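PDB 4B4H: beta-1,4-exocellulase from Thermobifida fusca, which probably hydrolyses beta-1,4-glycosidic bonds of cellulose as an exo-acting cellobiohydrolase, of which this chain is the family 6 catalytic domain. Local coordinates for residues G175-H189 / Y218-S230. Numbering follows the deposited sequence.
Sequences GEIPNVYNYIDAAHH and YVHGFISNTANYS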
ATOM      1  N   GLY A 175     -17.350  -4.273   7.478  1.00  7.44           N
ATOM      2  CA  GLY A 175     -18.075  -5.059   6.466  1.00  7.83           C
ATOM      3  C   GLY A 175     -19.579  -5.133   6.651  1.00  8.25           C
ATOM      4  O   GLY A 175     -20.314  -5.314   5.674  1.00  8.66           O
ATOM      5  N   GLU A 176     -20.056  -5.037   7.889  1.00  8.60           N
ATOM      6  CA  GLU A 176     -21.512  -4.993   8.105  1.00  8.89           C
ATOM      7  C   GLU A 176     -22.145  -3.747   7.451  1.00  9.17           C
ATOM      8  O   GLU A 176     -23.281  -3.813   6.940  1.00  9.42           O
ATOM      9  CB  GLU A 176     -21.846  -5.081   9.596  1.00  9.30           C
ATOM     10  CG  GLU A 176     -21.646  -6.482  10.154  1.00  9.62           C
ATOM     11  CD  GLU A 176     -21.531  -6.525  11.670  1.00  9.72           C
ATOM     12  OE1 GLU A 176     -21.610  -5.469  12.313  1.00 10.25           O
ATOM     13  OE2 GLU A 176     -21.361  -7.633  12.220  1.00 10.00           O
ATOM     14  N   ILE A 177     -21.394  -2.643   7.434  1.00  8.87           N
ATOM     15  CA  ILE A 177     -21.885  -1.323   6.999  1.00  9.03           C
ATOM     16  C   ILE A 177     -22.168  -1.356   5.480  1.00  9.34           C
ATOM     17  O   ILE A 177     -21.311  -1.757   4.688  1.00  8.95           O
ATOM     18  CB  ILE A 177     -20.864  -0.221   7.395  1.00  8.77           C
ATOM     19  CG1 ILE A 177     -20.454  -0.400   8.872  1.00  8.72           C
ATOM     20  CG2 ILE A 177     -21.405   1.181   7.169  1.00  8.95           C
ATOM     21  CD1 ILE A 177     -19.579   0.682   9.460  1.00  9.00           C
ATOM     22  N   PRO A 178     -23.393  -0.974   5.072  1.00  9.93           N
ATOM     23  CA  PRO A 178     -23.862  -1.203   3.695  1.00 10.16           C
ATOM     24  C   PRO A 178     -23.043  -0.598   2.563  1.00 10.36           C
ATOM     25  O   PRO A 178     -22.993  -1.191   1.483  1.00 10.76           O
ATOM     26  CB  PRO A 178     -25.276  -0.611   3.686  1.00 10.59           C
ATOM     27  CG  PRO A 178     -25.397   0.204   4.915  1.00 10.69           C
ATOM     28  CD  PRO A 178     -24.418  -0.328   5.909  1.00 10.36           C
ATOM     29  N   ASN A 179     -22.435   0.561   2.775  1.00  9.82           N
ATOM     30  CA  ASN A 179     -21.691   1.201   1.674  1.00  9.37           C
ATOM     31  C   ASN A 179     -20.183   1.246   1.940  1.00  8.60           C
ATOM     32  O   ASN A 179     -19.480   2.127   1.465  1.00  8.06           O
ATOM     33  CB  ASN A 179     -22.274   2.591   1.365  1.00 10.05           C
ATOM     34  CG  ASN A 179     -22.220   3.518   2.562  1.00 10.31           C
ATOM     35  OD1 ASN A 179     -21.973   3.071   3.677  1.00 10.84           O
ATOM     36  ND2 ASN A 179     -22.440   4.816   2.340  1.00 10.59           N
ATOM     37  N   VAL A 180     -19.707   0.286   2.722  1.00  7.96           N
ATOM     38  CA  VAL A 180     -18.267   0.141   2.959  1.00  7.44           C
ATOM     39  C   VAL A 180     -17.741  -1.074   2.187  1.00  7.40           C
ATOM     40  O   VAL A 180     -18.352  -2.150   2.193  1.00  7.68           O
ATOM     41  CB  VAL A 180     -17.936   0.100   4.479  1.00  7.39           C
ATOM     42  CG1 VAL A 180     -16.434  -0.005   4.707  1.00  7.45           C
ATOM     43  CG2 VAL A 180     -18.432   1.369   5.131  1.00  7.55           C
ATOM     44  N   TYR A 181     -16.624  -0.861   1.491  1.00  6.89           N
ATOM     45  CA  TYR A 181     -16.000  -1.869   0.645  1.00  6.98           C
ATOM     46  C   TYR A 181     -14.589  -2.143   1.155  1.00  6.67           C
ATOM     47  O   TYR A 181     -13.672  -1.355   0.934  1.00  6.38           O
ATOM     48  CB  TYR A 181     -15.994  -1.379  -0.822  1.00  7.55           C
ATOM     49  CG  TYR A 181     -17.398  -1.139  -1.382  1.00  7.99           C
ATOM     50  CD1 TYR A 181     -18.138  -0.002  -1.021  1.00  8.16           C
ATOM     51  CD2 TYR A 181     -17.976  -2.042  -2.266  1.00  8.43           C
ATOM     52  CE1 TYR A 181     -19.425   0.207  -1.515  1.00  8.59           C
ATOM     53  CE2 TYR A 181     -19.254  -1.830  -2.769  1.00  8.65           C
ATOM     54  CZ  TYR A 181     -19.966  -0.707  -2.388  1.00  8.76           C
ATOM     55  OH  TYR A 181     -21.238  -0.496  -2.890  1.00  9.27           O
ATOM     56  N   ASN A 182     -14.421  -3.301   1.789  1.00  6.24           N
ATOM     57  CA  ASN A 182     -13.141  -3.652   2.420  1.00  6.02           C
ATOM     58  C   ASN A 182     -12.148  -4.276   1.472  1.00  5.81           C
ATOM     59  O   ASN A 182     -12.441  -5.287   0.857  1.00  5.71           O
ATOM     60  CB  ASN A 182     -13.378  -4.681   3.537  1.00  6.17           C
ATOM     61  CG  ASN A 182     -14.110  -4.112   4.746  1.00  6.14           C
ATOM     62  OD1 ASN A 182     -13.974  -2.940   5.100  1.00  6.11           O
ATOM     63  ND2 ASN A 182     -14.913  -4.949   5.371  1.00  6.09           N
ATOM     64  N   TYR A 183     -10.938  -3.730   1.431  1.00  5.68           N
ATOM     65  CA  TYR A 183      -9.850  -4.364   0.698  1.00  5.77           C
ATOM     66  C   TYR A 183      -8.730  -4.697   1.666  1.00  5.82           C
ATOM     67  O   TYR A 183      -8.203  -3.819   2.335  1.00  6.00           O
ATOM     68  CB  TYR A 183      -9.334  -3.467  -0.448  1.00  5.90           C
ATOM     69  CG  TYR A 183     -10.343  -3.266  -1.537  1.00  5.97           C
ATOM     70  CD1 TYR A 183     -11.471  -2.459  -1.335  1.00  5.95           C
ATOM     71  CD2 TYR A 183     -10.171  -3.870  -2.770  1.00  6.09           C
ATOM     72  CE1 TYR A 183     -12.424  -2.297  -2.336  1.00  5.98           C
ATOM     73  CE2 TYR A 183     -11.109  -3.710  -3.781  1.00  5.93           C
ATOM     74  CZ  TYR A 183     -12.223  -2.897  -3.567  1.00  6.05           C
ATOM     75  OH  TYR A 183     -13.169  -2.730  -4.567  1.00  6.25           O
ATOM     76  N   ILE A 184      -8.351  -5.973   1.709  1.00  5.80           N
ATOM     77  CA  ILE A 184      -7.235  -6.395   2.565  1.00  6.04           C
ATOM     78  C   ILE A 184      -5.924  -6.086   1.855  1.00  6.32           C
ATOM     79  O   ILE A 184      -5.754  -6.384   0.672  1.00  6.54           O
ATOM     80  CB  ILE A 184      -7.280  -7.901   2.904  1.00  6.04           C
ATOM     81  CG1 ILE A 184      -8.502  -8.242   3.772  1.00  5.79           C
ATOM     82  CG2 ILE A 184      -5.994  -8.311   3.621  1.00  6.05           C
ATOM     83  CD1 ILE A 184      -8.801  -9.717   3.896  1.00  5.89           C
ATOM     84  N   ASP A 185      -4.998  -5.450   2.559  1.00  6.64           N
ATOM     85  CA  ASP A 185      -3.704  -5.191   1.984  1.00  6.95           C
ATOM     86  C   ASP A 185      -2.966  -6.503   1.714  1.00  7.04           C
ATOM     87  O   ASP A 185      -2.932  -7.387   2.567  1.00  7.64           O
ATOM     88  CB  ASP A 185      -2.849  -4.301   2.878  1.00  7.45           C
ATOM     89  CG  ASP A 185      -1.549  -3.952   2.221  1.00  7.83           C
ATOM     90  OD1 ASP A 185      -1.541  -2.989   1.412  1.00  7.94           O
ATOM     91  OD2 ASP A 185      -0.556  -4.668   2.475  1.00  8.31           O
ATOM     92  N   ALA A 186      -2.334  -6.594   0.545  1.00  6.78           N
ATOM     93  CA  ALA A 186      -1.725  -7.835   0.064  1.00  6.71           C
ATOM     94  C   ALA A 186      -0.263  -7.617  -0.325  1.00  6.88           C
ATOM     95  O   ALA A 186       0.259  -8.222  -1.285  1.00  7.11           O
ATOM     96  CB  ALA A 186      -2.525  -8.349  -1.131  1.00  6.50           C
ATOM     97  N   ALA A 187       0.390  -6.745   0.440  1.00  6.93           N
ATOM     98  CA  ALA A 187       1.801  -6.442   0.238  1.00  7.17           C
ATOM     99  C   ALA A 187       2.081  -6.104  -1.236  1.00  7.51           C
ATOM    100  O   ALA A 187       1.322  -5.362  -1.888  1.00  7.16           O
ATOM    101  CB  ALA A 187       2.662  -7.625   0.690  1.00  7.06           C
ATOM    102  N   HIS A 188       3.183  -6.640  -1.748  1.00  7.88           N
ATOM    103  CA  HIS A 188       3.590  -6.437  -3.153  1.00  8.12           C
ATOM    104  C   HIS A 188       4.433  -7.596  -3.614  1.00  8.57           C
ATOM    105  O   HIS A 188       4.827  -8.448  -2.809  1.00  8.83           O
ATOM    106  CB  HIS A 188       4.274  -5.079  -3.351  1.00  8.47           C
ATOM    107  CG  HIS A 188       5.604  -4.951  -2.657  1.00  8.67           C
ATOM    108  ND1 HIS A 188       6.767  -4.971  -3.326  1.00  9.26           N
ATOM    109  CD2 HIS A 188       5.926  -4.773  -1.310  1.00  9.03           C
ATOM    110  CE1 HIS A 188       7.784  -4.828  -2.464  1.00  9.06           C
ATOM    111  NE2 HIS A 188       7.270  -4.712  -1.227  1.00  9.14           N
ATOM    112  N   HIS A 189       4.696  -7.659  -4.916  1.00  8.74           N
ATOM    113  CA  HIS A 189       5.271  -8.872  -5.495  1.00  9.54           C
ATOM    114  C   HIS A 189       6.671  -9.107  -5.016  1.00 10.08           C
ATOM    115  O   HIS A 189       7.092 -10.263  -4.865  1.00  9.97           O
ATOM    116  CB  HIS A 189       5.138  -8.893  -7.024  1.00  9.54           C
ATOM    117  CG  HIS A 189       6.214  -8.134  -7.761  1.00  9.57           C
ATOM    118  ND1 HIS A 189       6.088  -6.836  -8.111  1.00  9.80           N
ATOM    119  CD2 HIS A 189       7.446  -8.551  -8.246  1.00  9.73           C
ATOM    120  CE1 HIS A 189       7.201  -6.443  -8.772  1.00  9.70           C
ATOM    121  NE2 HIS A 189       8.022  -7.495  -8.857  1.00  9.85           N
ATOM    122  N   TYR A 218     -17.247 -10.459   3.877  1.00 11.14           N
ATOM    123  CA  TYR A 218     -16.874  -9.099   4.290  1.00 10.34           C
ATOM    124  C   TYR A 218     -15.625  -8.569   3.570  1.00  9.72           C
ATOM    125  O   TYR A 218     -15.151  -7.467   3.861  1.00 10.24           O
ATOM    126  CB  TYR A 218     -16.686  -9.017   5.810  1.00 10.77           C
ATOM    127  CG  TYR A 218     -17.919  -9.395   6.587  1.00 11.32           C
ATOM    128  CD1 TYR A 218     -19.167  -8.831   6.295  1.00 11.66           C
ATOM    129  CD2 TYR A 218     -17.839 -10.334   7.603  1.00 11.64           C
ATOM    130  CE1 TYR A 218     -20.292  -9.197   7.016  1.00 11.82           C
ATOM    131  CE2 TYR A 218     -18.955 -10.708   8.329  1.00 12.05           C
ATOM    132  CZ  TYR A 218     -20.178 -10.137   8.033  1.00 12.04           C
ATOM    133  OH  TYR A 218     -21.274 -10.533   8.755  1.00 12.51           O
ATOM    134  N   VAL A 219     -15.087  -9.358   2.640  1.00  9.26           N
ATOM    135  CA  VAL A 219     -13.932  -8.919   1.854  1.00  8.60           C
ATOM    136  C   VAL A 219     -14.351  -8.670   0.419  1.00  8.52           C
ATOM    137  O   VAL A 219     -14.828  -9.579  -0.263  1.00  8.87           O
ATOM    138  CB  VAL A 219     -12.784  -9.947   1.898  1.00  8.33           C
ATOM    139  CG1 VAL A 219     -11.571  -9.430   1.118  1.00  8.57           C
ATOM    140  CG2 VAL A 219     -12.380 -10.204   3.342  1.00  8.19           C
ATOM    141  N   HIS A 220     -14.172  -7.426  -0.024  1.00  8.33           N
ATOM    142  CA  HIS A 220     -14.580  -7.043  -1.358  1.00  8.39           C
ATOM    143  C   HIS A 220     -13.449  -7.213  -2.323  1.00  7.90           C
ATOM    144  O   HIS A 220     -13.671  -7.318  -3.542  1.00  7.94           O
ATOM    145  CB  HIS A 220     -15.081  -5.600  -1.377  1.00  9.35           C
ATOM    146  CG  HIS A 220     -16.041  -5.322  -2.505  1.00  9.93           C
ATOM    147  ND1 HIS A 220     -17.337  -5.683  -2.460  1.00 10.84           N
ATOM    148  CD2 HIS A 220     -15.839  -4.741  -3.751  1.00 10.36           C
ATOM    149  CE1 HIS A 220     -17.936  -5.342  -3.611  1.00 11.24           C
ATOM    150  NE2 HIS A 220     -17.023  -4.764  -4.401  1.00 10.75           N
ATOM    151  N   GLY A 221     -12.229  -7.249  -1.794  1.00  7.56           N
ATOM    152  CA  GLY A 221     -11.058  -7.400  -2.624  1.00  7.19           C
ATOM    153  C   GLY A 221      -9.773  -7.235  -1.866  1.00  6.90           C
ATOM    154  O   GLY A 221      -9.761  -7.317  -0.636  1.00  6.93           O
ATOM    155  N   PHE A 222      -8.711  -7.035  -2.632  1.00  6.54           N
ATOM    156  CA  PHE A 222      -7.367  -6.899  -2.106  1.00  6.38           C
ATOM    157  C   PHE A 222      -6.658  -5.730  -2.784  1.00  6.17           C
ATOM    158  O   PHE A 222      -6.955  -5.388  -3.912  1.00  6.01           O
ATOM    159  CB  PHE A 222      -6.598  -8.214  -2.298  1.00  6.91           C
ATOM    160  CG  PHE A 222      -7.170  -9.369  -1.512  1.00  7.21           C
ATOM    161  CD1 PHE A 222      -8.266 -10.092  -1.979  1.00  7.47           C
ATOM    162  CD2 PHE A 222      -6.623  -9.710  -0.282  1.00  7.50           C
ATOM    163  CE1 PHE A 222      -8.801 -11.145  -1.240  1.00  7.62           C
ATOM    164  CE2 PHE A 222      -7.155 -10.754   0.458  1.00  7.73           C
ATOM    165  CZ  PHE A 222      -8.235 -11.465  -0.016  1.00  7.77           C
ATOM    166  N   ILE A 223      -5.728  -5.119  -2.073  1.00  5.96           N
ATOM    167  CA  ILE A 223      -4.897  -4.053  -2.626  1.00  5.64           C
ATOM    168  C   ILE A 223      -3.411  -4.373  -2.501  1.00  5.76           C
ATOM    169  O   ILE A 223      -2.920  -4.693  -1.390  1.00  5.62           O
ATOM    170  CB  ILE A 223      -5.225  -2.666  -2.009  1.00  5.66           C
ATOM    171  CG1 ILE A 223      -4.305  -1.585  -2.578  1.00  5.65           C
ATOM    172  CG2 ILE A 223      -5.063  -2.693  -0.489  1.00  5.63           C
ATOM    173  CD1 ILE A 223      -4.720  -0.175  -2.218  1.00  5.66           C
ATOM    174  N   SER A 224      -2.707  -4.213  -3.617  1.00  5.51           N
ATOM    175  CA  SER A 224      -1.248  -4.319  -3.641  1.00  5.53           C
ATOM    176  C   SER A 224      -0.537  -2.992  -3.869  1.00  5.42           C
ATOM    177  O   SER A 224      -1.130  -2.002  -4.391  1.00  5.23           O
ATOM    178  CB  SER A 224      -0.771  -5.315  -4.708  1.00  5.67           C
ATOM    179  OG  SER A 224      -0.484  -4.675  -5.945  1.00  6.00           O
ATOM    180  N   ASN A 225       0.742  -3.007  -3.478  1.00  5.36           N
ATOM    181  CA  ASN A 225       1.692  -1.922  -3.710  1.00  5.46           C
ATOM    182  C   ASN A 225       1.437  -0.678  -2.857  1.00  5.37           C
ATOM    183  O   ASN A 225       1.954   0.391  -3.172  1.00  5.46           O
ATOM    184  CB  ASN A 225       1.708  -1.527  -5.200  1.00  5.50           C
ATOM    185  CG  ASN A 225       3.038  -1.002  -5.648  1.00  5.93           C
ATOM    186  OD1 ASN A 225       4.075  -1.370  -5.104  1.00  6.13           O
ATOM    187  ND2 ASN A 225       3.024  -0.135  -6.669  1.00  5.81           N
ATOM    188  N   THR A 226       0.649  -0.819  -1.782  1.00  5.34           N
ATOM    189  CA  THR A 226       0.160   0.366  -1.047  1.00  5.45           C
ATOM    190  C   THR A 226       1.340   1.111  -0.453  1.00  5.74           C
ATOM    191  O   THR A 226       2.156   0.520   0.263  1.00  6.08           O
ATOM    192  CB  THR A 226      -0.835   0.030   0.077  1.00  5.43           C
ATOM    193  OG1 THR A 226      -1.827  -0.864  -0.412  1.00  5.47           O
ATOM    194  CG2 THR A 226      -1.507   1.309   0.535  1.00  5.22           C
ATOM    195  N   ALA A 227       1.425   2.403  -0.764  1.00  5.86           N
ATOM    196  CA  ALA A 227       2.547   3.257  -0.354  1.00  6.19           C
ATOM    197  C   ALA A 227       3.923   2.773  -0.832  1.00  6.41           C
ATOM    198  O   ALA A 227       4.963   3.249  -0.331  1.00  6.90           O
ATOM    199  CB  ALA A 227       2.553   3.454   1.160  1.00  6.08           C
ATOM    200  N   ASN A 228       3.939   1.852  -1.799  1.00  6.67           N
ATOM    201  CA  ASN A 228       5.207   1.295  -2.293  1.00  6.53           C
ATOM    202  C   ASN A 228       5.496   1.758  -3.723  1.00  6.53           C
ATOM    203  O   ASN A 228       4.938   2.754  -4.197  1.00  6.27           O
ATOM    204  CB  ASN A 228       5.233  -0.256  -2.170  1.00  6.82           C
ATOM    205  CG  ASN A 228       6.633  -0.830  -1.903  1.00  6.97           C
ATOM    206  OD1 ASN A 228       7.480  -0.882  -2.791  1.00  6.78           O
ATOM    207  ND2 ASN A 228       6.847  -1.319  -0.674  1.00  7.25           N
ATOM    208  N   TYR A 229       6.414   1.066  -4.373  1.00  6.47           N
ATOM    209  CA  TYR A 229       7.024   1.608  -5.594  1.00  6.50           C
ATOM    210  C   TYR A 229       7.169   0.567  -6.713  1.00  6.54           C
ATOM    211  O   TYR A 229       7.745   0.866  -7.756  1.00  6.22           O
ATOM    212  CB  TYR A 229       8.404   2.207  -5.273  1.00  6.71           C
ATOM    213  CG  TYR A 229       8.417   3.317  -4.232  1.00  6.59           C
ATOM    214  CD1 TYR A 229       8.568   3.035  -2.861  1.00  6.72           C
ATOM    215  CD2 TYR A 229       8.312   4.656  -4.607  1.00  6.71           C
ATOM    216  CE1 TYR A 229       8.584   4.048  -1.909  1.00  6.84           C
ATOM    217  CE2 TYR A 229       8.325   5.663  -3.656  1.00  6.72           C
ATOM    218  CZ  TYR A 229       8.489   5.357  -2.306  1.00  6.90           C
ATOM    219  OH  TYR A 229       8.516   6.385  -1.392  1.00  6.79           O
ATOM    220  N   SER A 230       6.644  -0.638  -6.502  1.00  6.71           N
ATOM    221  CA  SER A 230       6.779  -1.743  -7.448  1.00  7.17           C
ATOM    222  C   SER A 230       6.008  -1.412  -8.717  1.00  7.27           C
ATOM    223  O   SER A 230       4.980  -0.732  -8.650  1.00  7.12           O
ATOM    224  CB  SER A 230       6.337  -3.073  -6.831  1.00  7.41           C
ATOM    225  OG  SER A 230       7.392  -3.614  -6.032  1.00  7.58           O
TER
HETATM  226  O   HOH W   1     -21.586 -10.474  11.467  1.00  9.95           O
HETATM  227  O   HOH W   2     -16.699  -5.657   2.081  1.00 10.65           O
HETATM  228  O   HOH W   3       0.412  -3.290  -0.171  1.00  7.33           O
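Ile184 and Phe222 pair in parallel at the middle of the contact, where strands 180-185 and 221-224 run side by side in the central sheet. Ile184 N donates to Gly221 O (3.0 Å), Ile184 O accepts from Ile223 N, and Ala186 N reaches Ile223 O. On the Ile184 face packing is tight: Ile184 CB lies 3.7 Å from Phe222 CD2, and Ile184 CD1 meets both methyls of Val219. On the opposite face the Tyr183 ring lies over the backbone of Gly221, which has no CB to meet the ring. Nearby, Tyr181 CD2 lies 3.6 Å from His220 CE1 in an edge-to-face pair, the edge of Tyr181 on the face of His220, planes at 86°.

At the C-terminal ends, Asp185 swings its carboxylate opposite the backbone N (chi1 -176°), beside its own carbonyl carbon, where it faces Thr226; Asp185 OD1 accepts from Thr226 OG1 (2.8 Å), nearly along its C-O axis, while OD2 accepts from Ala187 N from above the carboxylate plane, an Asx turn. An alanine here is likely to leave the Thr226 hydroxyl without its acceptor and the turn at Ala187 less firmly fixed. Beyond it, Asn228 lies over one face of the His188 ring, and His188 ND1 shares a hydrogen bond with Ser230 OG (3.1 Å); His188 and Asn228 are predicted to bind substrate.

The other end is looser and wetter. Asn182 ND2 donates to Tyr218 O (2.9 Å), which lies in the Asn182 amide plane, but the partly exposed Tyr218 and Glu176 join through a water between Tyr218 OH and Glu176 OE2.

Such strand ends, carrying loops to the substrate site, fit the distorted parallel barrel of family 6. Strand 127-133 flanks 180-185 and strand 283-287 continues beyond 221-224; helix 262-276 packs on Phe222 and Ser224, and its Glu262 binds Ser224 OG and His189 N.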